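Local coordinates for DUF1881 domain-containing protein (PDB 5Z6D) that is of uncertain function but, as an abundant protein of the perithecium, joins a beta-gamma-crystallin domain to an Ig-like domain whose interface renders the calcium site inoperative, at residues G161-E166 against E180-Q185; S94-D99 against D128-V133. The protein carries 1 engineered substitution. All blocks are in the same frame, centred on the assembly; numbering follows the deposited sequence.

Contact 1: G161-E166 against E180-Q185; sequences GSVYFE and EHWPKQ
Trp182 and Val163 run side by side in the same direction, the indole extending across the line of strand 161-166. Trp182 CB sits 3.9 Å from Ser162 O. Farther along, CE3 of Trp182 lies 3.9 Å from both Ser162 O, at the ring edge, and Val163 CG2, which approaches obliquely. CZ3 reaches CG2 of Val163 at 3.6 Å, with Val163 CB in the ring plane. In Trp182, CG is anti to the backbone N (chi1 172°) and beside the carbonyl carbon, which brings the six-membered ring against Val163. Pro183 CD lies 3.6 Å above the plane of the Trp182 ring, toward its rim. NE1, in the five-membered ring, donates a hydrogen bond to Leu186 O, so the buried indole nitrogen is satisfied.

The backbones meet at His181 O. It accepts the amide of Ser162 (N to O 3.1 Å), a fairly straight bond whose donor stands well above the carbonyl plane, and a CA-H contact from Gly161 CA at 3.2 Å. This closeness depends on Gly161 having no side chain, because a beta carbon would point at His181 O. Ser162 OG rests against His181 CB at 3.3 Å, while the imidazole turns off from the strand with Glu180 CG over one of its faces.

Tyr164 and Glu166 pair with Val177 and Asp175 of strand 173-177; past that strand's end, Ser162 finds His181 on the same edge. The arrangement belongs to a beta sandwich of the Ig-like type: the loop leaving edge strand 173-177 packs on neighbouring strand 157-168 before reaching strand 186-190 of the other sheet.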
loop_
_atom_site.group_PDB
_atom_site.type_symbol
_atom_site.label_atom_id
_atom_site.label_comp_id
_atom_site.label_asym_id
_atom_site.label_seq_id
_atom_site.Cartn_x
_atom_site.Cartn_y
_atom_site.Cartn_z
ATOM N N GLY A 161 8.896 7.966 -15.580
ATOM C CA GLY A 161 7.603 8.432 -16.035
ATOM C C GLY A 161 6.644 8.566 -14.881
ATOM O O GLY A 161 7.011 9.045 -13.811
ATOM N N SER A 162 5.400 8.175 -15.109
ATOM C CA SER A 162 4.409 8.249 -14.051
ATOM C C SER A 162 3.286 7.261 -14.284
ATOM O O SER A 162 3.150 6.692 -15.368
ATOM C CB SER A 162 3.845 9.665 -13.937
ATOM O OG SER A 162 3.233 10.059 -15.150
ATOM N N VAL A 163 2.509 7.038 -13.227
ATOM C CA VAL A 163 1.328 6.194 -13.293
ATOM C C VAL A 163 0.133 7.065 -12.923
ATOM O O VAL A 163 0.247 7.964 -12.084
ATOM C CB VAL A 163 1.438 4.966 -12.347
ATOM C CG1 VAL A 163 1.555 5.401 -10.875
ATOM C CG2 VAL A 163 0.255 4.018 -12.551
ATOM N N TYR A 164 -0.999 6.807 -13.568
ATOM C CA TYR A 164 -2.220 7.552 -13.341
ATOM C C TYR A 164 -3.263 6.583 -12.796
ATOM O O TYR A 164 -3.586 5.591 -13.437
ATOM C CB TYR A 164 -2.681 8.210 -14.650
ATOM C CG TYR A 164 -3.918 9.085 -14.569
ATOM C CD1 TYR A 164 -3.871 10.348 -13.989
ATOM C CD2 TYR A 164 -5.126 8.655 -15.096
ATOM C CE1 TYR A 164 -4.998 11.155 -13.930
ATOM C CE2 TYR A 164 -6.256 9.452 -15.040
ATOM C CZ TYR A 164 -6.190 10.697 -14.456
ATOM O OH TYR A 164 -7.318 11.490 -14.401
ATOM N N PHE A 165 -3.732 6.846 -11.585
ATOM C CA PHE A 165 -4.804 6.070 -10.960
ATOM C C PHE A 165 -6.127 6.795 -11.070
ATOM O O PHE A 165 -6.208 8.001 -10.837
ATOM C CB PHE A 165 -4.525 5.822 -9.481
ATOM C CG PHE A 165 -3.251 5.076 -9.209
ATOM C CD1 PHE A 165 -3.095 3.764 -9.616
ATOM C CD2 PHE A 165 -2.222 5.690 -8.515
ATOM C CE1 PHE A 165 -1.920 3.074 -9.344
ATOM C CE2 PHE A 165 -1.048 5.005 -8.235
ATOM C CZ PHE A 165 -0.903 3.698 -8.643
ATOM N N GLU A 166 -7.181 6.062 -11.393
ATOM C CA GLU A 166 -8.495 6.690 -11.387
ATOM C C GLU A 166 -9.525 5.712 -10.860
ATOM O O GLU A 166 -9.360 4.510 -10.985
ATOM C CB GLU A 166 -8.883 7.188 -12.792
ATOM C CG GLU A 166 -9.158 6.104 -13.810
ATOM C CD GLU A 166 -9.609 6.672 -15.151
ATOM O OE1 GLU A 166 -9.555 7.910 -15.326
ATOM O OE2 GLU A 166 -10.020 5.883 -16.029
ATOM N N GLU A 180 0.691 8.197 -21.949
ATOM C CA GLU A 180 1.952 8.414 -22.646
ATOM C C GLU A 180 3.144 8.572 -21.699
ATOM O O GLU A 180 4.291 8.545 -22.144
ATOM C CB GLU A 180 1.851 9.635 -23.577
ATOM C CG GLU A 180 2.222 10.968 -22.943
ATOM C CD GLU A 180 1.124 11.546 -22.069
ATOM O OE1 GLU A 180 0.069 10.891 -21.900
ATOM O OE2 GLU A 180 1.317 12.668 -21.553
ATOM N N HIS A 181 2.890 8.718 -20.401
ATOM C CA HIS A 181 3.988 8.833 -19.444
ATOM C C HIS A 181 4.288 7.508 -18.736
ATOM O O HIS A 181 5.320 7.364 -18.071
ATOM C CB HIS A 181 3.690 9.931 -18.426
ATOM C CG HIS A 181 3.824 11.313 -18.987
ATOM N ND1 HIS A 181 4.978 11.756 -19.597
ATOM C CD2 HIS A 181 2.948 12.343 -19.041
ATOM C CE1 HIS A 181 4.808 13.002 -20.001
ATOM N NE2 HIS A 181 3.585 13.383 -19.676
ATOM N N TRP A 182 3.408 6.532 -18.912
ATOM C CA TRP A 182 3.667 5.189 -18.398
ATOM C C TRP A 182 4.763 4.537 -19.233
ATOM O O TRP A 182 4.650 4.474 -20.461
ATOM C CB TRP A 182 2.396 4.344 -18.426
ATOM C CG TRP A 182 2.605 2.892 -18.090
ATOM C CD1 TRP A 182 2.790 1.859 -18.972
ATOM C CD2 TRP A 182 2.629 2.311 -16.782
ATOM N NE1 TRP A 182 2.933 0.670 -18.286
ATOM C CE2 TRP A 182 2.831 0.920 -16.937
ATOM C CE3 TRP A 182 2.496 2.826 -15.488
ATOM C CZ2 TRP A 182 2.904 0.047 -15.856
ATOM C CZ3 TRP A 182 2.570 1.956 -14.413
ATOM C CH2 TRP A 182 2.776 0.584 -14.605
ATOM N N PRO A 183 5.833 4.060 -18.572
ATOM C CA PRO A 183 6.968 3.455 -19.278
ATOM C C PRO A 183 6.543 2.261 -20.128
ATOM O O PRO A 183 5.921 1.332 -19.608
ATOM C CB PRO A 183 7.898 3.020 -18.140
ATOM C CG PRO A 183 7.553 3.925 -17.007
ATOM C CD PRO A 183 6.065 4.143 -17.120
ATOM N N LYS A 184 6.864 2.287 -21.419
ATOM C CA LYS A 184 6.460 1.200 -22.303
ATOM C C LYS A 184 7.135 -0.109 -21.902
ATOM O O LYS A 184 6.681 -1.191 -22.269
ATOM C CB LYS A 184 6.778 1.538 -23.757
ATOM C CG LYS A 184 6.097 2.804 -24.255
ATOM C CD LYS A 184 6.342 3.021 -25.737
ATOM C CE LYS A 184 5.644 4.275 -26.241
ATOM N NZ LYS A 184 6.308 5.527 -25.778
ATOM N N GLN A 185 8.223 -0.000 -21.146
ATOM C CA GLN A 185 8.922 -1.172 -20.630
ATOM C C GLN A 185 8.159 -1.940 -19.561
ATOM O O GLN A 185 8.551 -3.045 -19.215
ATOM C CB GLN A 185 10.277 -0.770 -20.048
ATOM C CG GLN A 185 11.268 -0.240 -21.073
ATOM C CD GLN A 185 11.206 1.269 -21.207
ATOM O OE1 GLN A 185 10.208 1.897 -20.861
ATOM N NE2 GLN A 185 12.283 1.859 -21.705
#

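Contact 2: S94-D99 against D128-V133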
loop_
_atom_site.group_PDB
_atom_site.type_symbol
_atom_site.label_atom_id
_atom_site.label_comp_id
_atom_site.label_asym_id
_atom_site.label_seq_id
_atom_site.Cartn_x
_atom_site.Cartn_y
_atom_site.Cartn_z
ATOM N N SER A 94 -1.930 -1.135 -4.166
ATOM C CA SER A 94 -0.686 -1.871 -3.952
ATOM C C SER A 94 -0.092 -2.441 -5.241
ATOM O O SER A 94 -0.820 -2.841 -6.145
ATOM C CB SER A 94 -0.904 -2.998 -2.942
ATOM O OG SER A 94 -1.839 -3.947 -3.428
ATOM N N PHE A 95 1.238 -2.445 -5.307
ATOM C CA PHE A 95 2.009 -2.982 -6.435
ATOM C C PHE A 95 2.907 -4.139 -6.012
ATOM O O PHE A 95 3.460 -4.118 -4.899
ATOM C CB PHE A 95 2.946 -1.927 -7.027
ATOM C CG PHE A 95 2.304 -0.917 -7.921
ATOM C CD1 PHE A 95 1.004 -1.043 -8.370
ATOM C CD2 PHE A 95 3.082 0.151 -8.384
ATOM C CE1 PHE A 95 0.461 -0.090 -9.212
ATOM C CE2 PHE A 95 2.546 1.107 -9.220
ATOM C CZ PHE A 95 1.244 0.990 -9.649
ATOM N N LEU A 96 3.098 -5.107 -6.908
ATOM C CA LEU A 96 4.173 -6.094 -6.784
ATOM C C LEU A 96 5.010 -6.045 -8.069
ATOM O O LEU A 96 4.462 -6.153 -9.170
ATOM C CB LEU A 96 3.604 -7.497 -6.541
ATOM C CG LEU A 96 4.606 -8.607 -6.203
ATOM C CD1 LEU A 96 5.250 -8.334 -4.860
ATOM C CD2 LEU A 96 3.909 -9.952 -6.205
ATOM N N PHE A 97 6.326 -5.886 -7.925
ATOM C CA PHE A 97 7.208 -5.641 -9.067
ATOM C C PHE A 97 7.926 -6.907 -9.518
ATOM O O PHE A 97 8.680 -7.513 -8.749
ATOM C CB PHE A 97 8.221 -4.551 -8.718
ATOM C CG PHE A 97 9.111 -4.137 -9.870
ATOM C CD1 PHE A 97 8.604 -4.005 -11.152
ATOM C CD2 PHE A 97 10.458 -3.847 -9.655
ATOM C CE1 PHE A 97 9.430 -3.600 -12.215
ATOM C CE2 PHE A 97 11.292 -3.448 -10.720
ATOM C CZ PHE A 97 10.768 -3.315 -11.998
ATOM N N LYS A 98 7.678 -7.289 -10.768
ATOM C CA LYS A 98 8.268 -8.486 -11.353
ATOM C C LYS A 98 9.114 -8.125 -12.547
ATOM O O LYS A 98 8.991 -7.033 -13.115
ATOM C CB LYS A 98 7.187 -9.496 -11.769
ATOM C CG LYS A 98 6.344 -10.025 -10.605
ATOM C CD LYS A 98 7.206 -10.652 -9.526
ATOM C CE LYS A 98 6.357 -11.293 -8.429
ATOM N NZ LYS A 98 7.197 -11.674 -7.256
ATOM N N ASP A 99 9.981 -9.056 -12.919
ATOM C CA ASP A 99 10.903 -8.881 -14.021
ATOM C C ASP A 99 10.871 -10.127 -14.894
ATOM O O ASP A 99 11.172 -11.226 -14.429
ATOM C CB ASP A 99 12.316 -8.634 -13.500
ATOM C CG ASP A 99 13.365 -8.779 -14.585
ATOM O OD1 ASP A 99 13.069 -8.420 -15.745
ATOM O OD2 ASP A 99 14.477 -9.255 -14.277
ATOM N N ASP A 128 6.851 -12.040 -2.317
ATOM C CA ASP A 128 5.426 -11.905 -2.571
ATOM C C ASP A 128 4.762 -10.740 -1.851
ATOM O O ASP A 128 3.551 -10.564 -1.963
ATOM C CB ASP A 128 4.710 -13.203 -2.186
ATOM C CG ASP A 128 5.305 -14.420 -2.869
ATOM O OD1 ASP A 128 5.722 -14.309 -4.045
ATOM O OD2 ASP A 128 5.359 -15.490 -2.225
ATOM N N GLU A 129 5.525 -9.950 -1.098
ATOM C CA GLU A 129 4.912 -8.858 -0.347
ATOM C C GLU A 129 4.638 -7.666 -1.251
ATOM O O GLU A 129 5.558 -7.115 -1.859
ATOM C CB GLU A 129 5.787 -8.421 0.827
ATOM C CG GLU A 129 5.803 -9.410 1.976
ATOM C CD GLU A 129 6.375 -8.814 3.245
ATOM O OE1 GLU A 129 7.608 -8.902 3.439
ATOM O OE2 GLU A 129 5.592 -8.259 4.046
ATOM N N TYR A 130 3.366 -7.283 -1.350
ATOM C CA TYR A 130 2.993 -6.087 -2.095
ATOM C C TYR A 130 3.428 -4.838 -1.348
ATOM O O TYR A 130 3.595 -4.852 -0.127
ATOM C CB TYR A 130 1.481 -6.042 -2.342
ATOM C CG TYR A 130 1.010 -6.832 -3.545
ATOM C CD1 TYR A 130 0.505 -6.183 -4.659
ATOM C CD2 TYR A 130 1.049 -8.225 -3.559
ATOM C CE1 TYR A 130 0.059 -6.886 -5.750
ATOM C CE2 TYR A 130 0.610 -8.941 -4.658
ATOM C CZ TYR A 130 0.117 -8.261 -5.752
ATOM O OH TYR A 130 -0.328 -8.934 -6.868
ATOM N N GLY A 131 3.620 -3.752 -2.087
ATOM C CA GLY A 131 3.884 -2.477 -1.472
ATOM C C GLY A 131 2.712 -1.529 -1.627
ATOM O O GLY A 131 2.135 -1.415 -2.703
ATOM N N LEU A 132 2.388 -0.836 -0.545
ATOM C CA LEU A 132 1.321 0.143 -0.534
ATOM C C LEU A 132 1.794 1.400 -1.256
ATOM O O LEU A 132 2.761 2.031 -0.825
ATOM C CB LEU A 132 0.914 0.458 0.907
ATOM C CG LEU A 132 -0.159 1.531 1.074
ATOM C CD1 LEU A 132 -1.527 1.014 0.627
ATOM C CD2 LEU A 132 -0.191 2.055 2.509
ATOM N N VAL A 133 1.130 1.760 -2.357
ATOM C CA VAL A 133 1.570 2.904 -3.155
ATOM C C VAL A 133 0.490 3.980 -3.271
ATOM O O VAL A 133 0.679 5.010 -3.950
ATOM C CB VAL A 133 2.030 2.472 -4.580
ATOM C CG1 VAL A 133 3.259 1.547 -4.510
ATOM C CG2 VAL A 133 0.899 1.803 -5.348
#
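Leu96 CB stands over the centre of one face of the Tyr130 ring, a CH-pi contact 3.6 Å from CB to the ring centroid and only 9° off the normal, while the ring's edge has Ser94 C in its plane. Tyr130 CD1 is met obliquely by Phe95 C, at 3.4 Å, and by Ser94 OG. The second aromatic, Phe95, takes the CG2 methyl of Val133 over the middle of one face, 4.0 Å from its centroid; with a Val133 chi1 of -63°, CG2 falls between the backbone N and the carbonyl carbon, and that branch meets the ring.

Between these two CH-pi contacts the strands pair antiparallel as an edge of the Ig-like sandwich: Phe95 and Gly131 form a hydrogen-bonded pair, Phe95 N to Gly131 O at 2.9 Å and Gly131 N to Phe95 O at 2.8 Å, the latter nearly straight. Ser94 faces Leu132 in the adjoining non-hydrogen-bonded pair, and its OG makes a weak hydrogen bond to Tyr64 OH, toward the crystallin domain.

Replacing Tyr130 by an alanine would probably uncover Leu96 CB and leave Thr191 OG1 without the phenol OH it is hydrogen-bonded to. Beyond the ring, Leu96 CD1 touches Glu129 O at 3.3 Å. Lys98 NZ, hydrogen-bonded to Gly127 O, is too far from Asp128 OD1, at 4.4 Å, to form a salt bridge, though the charges are complementary.

From the N terminus the chain reaches strand 91-99 after strand 82-87, and contact 2 closes the first loop when strand 131-136 returns beside it. The 28 residues between its segments cross to the facing sheet as strands 108-112 and 120-123. The chain then runs through strands 143-151, 157-168 and 173-177, and contact 1 closes a shorter loop of 13 residues before strand 186-190. The two loops follow in series, neither enclosing nor crossing the other. Contact 2 joins neighbouring strands of one sheet, whereas contact 1 ties the opposite sheet to its exit loop. They meet in the sandwich core, where Phe165 CZ packs 3.6 Å from Phe95 CZ and also touches Val133.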